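Local coordinates for protein spermidine N(1)-acetyltransferase (Vibrio cholerae serotype O1, PDB 7KWJ) that transfers an acetyl group from acetyl-CoA to the primary amino groups of spermidine and spermine, protecting the cell against polyamine toxicity, at residues N20-L25 against Q86-P91. The protein carries 10 engineered substitutions. Numbering follows the deposited sequence.
Sequences NLNKEL and QIIIAP. Engineered in segment 20-25: K23 (natural residue Asn), E24 (natural residue Asn), L25 (natural residue Arg).
L21, near the end of helix 15-22, packs against I88 and A90 where strand 82-89 runs out into a loop. L21 and A90 are buried, and this is the tightly packed part of the contact. The leucine forks between two neighbours. L21 CD1 lies 3.5 Å from A90 CA. L21 CD2 meets I88 CD1 at 3.9 Å. With chi1 at 170°, L21 CG stands opposite the backbone N, and chi2 (55°) then sends CD1 to A90 and CD2 to I88. The amide oxygen N22 OD1 touches the I88 CD1 methyl at 3.6 Å, a van der Waals contact. In the GNAT fold this strand end borders the cofactor site, and I87, I88 and I89 bind acetyl-CoA. CB of I89 is directed away from 20-25, and its side chain touches A99 and L102 of helix 98-113. The other side of the contact is sparser and more open to solvent. E24, an engineered residue, is partly exposed and meets 86-91 through its carboxylate oxygen OE2. Its chi2 of -168° stretches the side chain out toward P91. E24 OE2 is 3.7 Å from P91 CD, in the ring of the exposed proline. I89 O accepts a hydrogen bond from NE2 of Q94, another acetyl-CoA-binding residue.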
ATOM      1  N   ASN B  20      18.725  15.135  24.080  1.00 69.18           N
ATOM      2  CA  ASN B  20      19.720  15.947  24.773  1.00 74.64           C
ATOM      3  C   ASN B  20      20.247  15.240  26.012  1.00 69.40           C
ATOM      4  O   ASN B  20      21.423  15.394  26.363  1.00 69.17           O
ATOM      5  CB  ASN B  20      19.122  17.302  25.153  1.00 70.94           C
ATOM      6  CG  ASN B  20      18.706  18.117  23.944  1.00 85.86           C
ATOM      7  OD1 ASN B  20      19.284  17.989  22.864  1.00 77.48           O
ATOM      8  ND2 ASN B  20      17.698  18.965  24.120  1.00 82.00           N
ATOM      9  N   LEU B  21      19.398  14.458  26.683  1.00 71.36           N
ATOM     10  CA  LEU B  21      19.827  13.761  27.890  1.00 71.61           C
ATOM     11  C   LEU B  21      20.863  12.689  27.574  1.00 71.80           C
ATOM     12  O   LEU B  21      21.856  12.549  28.298  1.00 74.04           O
ATOM     13  CB  LEU B  21      18.616  13.147  28.595  1.00 74.53           C
ATOM     14  CG  LEU B  21      18.899  12.190  29.756  1.00 67.36           C
ATOM     15  CD1 LEU B  21      19.782  12.847  30.804  1.00 74.18           C
ATOM     16  CD2 LEU B  21      17.596  11.715  30.379  1.00 78.41           C
ATOM     17  N   ASN B  22      20.656  11.928  26.497  1.00 67.72           N
ATOM     18  CA  ASN B  22      21.560  10.829  26.179  1.00 80.79           C
ATOM     19  C   ASN B  22      22.985  11.300  25.915  1.00 83.80           C
ATOM     20  O   ASN B  22      23.904  10.475  25.912  1.00 81.66           O
ATOM     21  CB  ASN B  22      21.038  10.055  24.966  1.00 74.48           C
ATOM     22  CG  ASN B  22      19.887   9.134  25.318  1.00 67.59           C
ATOM     23  OD1 ASN B  22      19.866   8.530  26.391  1.00 75.71           O
ATOM     24  ND2 ASN B  22      18.921   9.022  24.415  1.00 77.96           N
ATOM     25  N   LYS B  23      23.190  12.599  25.698  1.00 78.00           N
ATOM     26  CA  LYS B  23      24.526  13.147  25.468  1.00 66.31           C
ATOM     27  C   LYS B  23      25.202  13.400  26.817  1.00 83.64           C
ATOM     28  O   LYS B  23      25.345  14.531  27.287  1.00 74.96           O
ATOM     29  CB  LYS B  23      24.437  14.417  24.635  1.00 77.42           C
ATOM     30  CG  LYS B  23      23.585  14.270  23.384  1.00 76.47           C
ATOM     31  CD  LYS B  23      23.523  15.565  22.594  1.00 79.01           C
ATOM     32  CE  LYS B  23      22.553  15.455  21.430  1.00 72.51           C
ATOM     33  NZ  LYS B  23      22.461  16.726  20.663  1.00 68.96           N
ATOM     34  N   GLU B  24      25.623  12.304  27.445  1.00 99.25           N
ATOM     35  CA  GLU B  24      26.253  12.334  28.756  1.00 83.56           C
ATOM     36  C   GLU B  24      27.751  12.088  28.639  1.00103.95           C
ATOM     37  O   GLU B  24      28.218  11.388  27.736  1.00 98.79           O
ATOM     38  CB  GLU B  24      25.643  11.284  29.689  1.00 84.01           C
ATOM     39  CG  GLU B  24      24.256  11.631  30.196  1.00 91.13           C
ATOM     40  CD  GLU B  24      23.806  10.721  31.322  1.00 86.74           C
ATOM     41  OE1 GLU B  24      24.289   9.570  31.389  1.00 97.80           O
ATOM     42  OE2 GLU B  24      22.974  11.157  32.145  1.00 76.32           O
ATOM     43  N   LEU B  25      28.500  12.674  29.575  1.00112.06           N
ATOM     44  CA  LEU B  25      29.937  12.473  29.673  1.00100.58           C
ATOM     45  C   LEU B  25      30.357  11.769  30.955  1.00105.04           C
ATOM     46  O   LEU B  25      31.520  11.363  31.064  1.00106.83           O
ATOM     47  CB  LEU B  25      30.678  13.818  29.580  1.00 95.90           C
ATOM     48  CG  LEU B  25      30.765  14.679  30.847  1.00 97.54           C
ATOM     49  CD1 LEU B  25      31.521  15.969  30.558  1.00 97.71           C
ATOM     50  CD2 LEU B  25      29.389  14.985  31.420  1.00 95.91           C
ATOM     51  N   GLN B  86      16.920  -0.670  32.823  1.00 51.58           N
ATOM     52  CA  GLN B  86      17.859   0.397  32.511  1.00 47.13           C
ATOM     53  C   GLN B  86      17.352   1.692  33.125  1.00 43.13           C
ATOM     54  O   GLN B  86      16.143   1.906  33.245  1.00 51.66           O
ATOM     55  CB  GLN B  86      18.038   0.577  30.998  1.00 48.89           C
ATOM     56  CG  GLN B  86      18.520  -0.666  30.272  1.00 46.66           C
ATOM     57  CD  GLN B  86      18.790  -0.416  28.799  1.00 58.75           C
ATOM     58  OE1 GLN B  86      19.778  -0.902  28.248  1.00 56.07           O
ATOM     59  NE2 GLN B  86      17.908   0.340  28.152  1.00 58.57           N
ATOM     60  N   ILE B  87      18.285   2.557  33.509  1.00 54.51           N
ATOM     61  CA  ILE B  87      17.942   3.826  34.141  1.00 54.09           C
ATOM     62  C   ILE B  87      19.014   4.849  33.793  1.00 52.04           C
ATOM     63  O   ILE B  87      20.204   4.529  33.735  1.00 53.14           O
ATOM     64  CB  ILE B  87      17.787   3.670  35.669  1.00 52.72           C
ATOM     65  CG1 ILE B  87      17.491   5.025  36.315  1.00 52.86           C
ATOM     66  CG2 ILE B  87      19.040   3.045  36.273  1.00 59.12           C
ATOM     67  CD1 ILE B  87      17.069   4.932  37.767  1.00 61.95           C
ATOM     68  N   ILE B  88      18.579   6.084  33.559  1.00 55.69           N
ATOM     69  CA  ILE B  88      19.471   7.206  33.295  1.00 50.46           C
ATOM     70  C   ILE B  88      18.895   8.434  33.983  1.00 63.72           C
ATOM     71  O   ILE B  88      17.692   8.700  33.883  1.00 56.28           O
ATOM     72  CB  ILE B  88      19.650   7.465  31.785  1.00 48.13           C
ATOM     73  CG1 ILE B  88      18.291   7.685  31.115  1.00 60.97           C
ATOM     74  CG2 ILE B  88      20.386   6.303  31.134  1.00 49.99           C
ATOM     75  CD1 ILE B  88      18.376   7.957  29.628  1.00 62.26           C
ATOM     76  N   ILE B  89      19.748   9.176  34.684  1.00 68.03           N
ATOM     77  CA  ILE B  89      19.351  10.385  35.395  1.00 67.92           C
ATOM     78  C   ILE B  89      20.203  11.541  34.892  1.00 62.19           C
ATOM     79  O   ILE B  89      21.421  11.404  34.739  1.00 68.22           O
ATOM     80  CB  ILE B  89      19.493  10.223  36.922  1.00 77.87           C
ATOM     81  CG1 ILE B  89      18.435   9.247  37.443  1.00 58.55           C
ATOM     82  CG2 ILE B  89      19.383  11.578  37.612  1.00 78.07           C
ATOM     83  CD1 ILE B  89      18.612   8.856  38.894  1.00 81.48           C
ATOM     84  N   ALA B  90      19.557  12.674  34.640  1.00 67.44           N
ATOM     85  CA  ALA B  90      20.268  13.829  34.111  1.00 72.04           C
ATOM     86  C   ALA B  90      21.429  14.193  35.033  1.00 76.70           C
ATOM     87  O   ALA B  90      21.296  14.111  36.259  1.00 77.36           O
ATOM     88  CB  ALA B  90      19.320  15.020  33.966  1.00 66.38           C
ATOM     89  N   PRO B  91      22.578  14.604  34.484  1.00 72.34           N
ATOM     90  CA  PRO B  91      23.711  14.967  35.352  1.00 80.46           C
ATOM     91  C   PRO B  91      23.371  16.028  36.385  1.00 81.92           C
ATOM     92  O   PRO B  91      24.127  16.194  37.350  1.00 74.40           O
ATOM     93  CB  PRO B  91      24.767  15.474  34.359  1.00 78.25           C
ATOM     94  CG  PRO B  91      24.400  14.852  33.056  1.00 68.23           C
ATOM     95  CD  PRO B  91      22.907  14.751  33.055  1.00 78.84           C
TER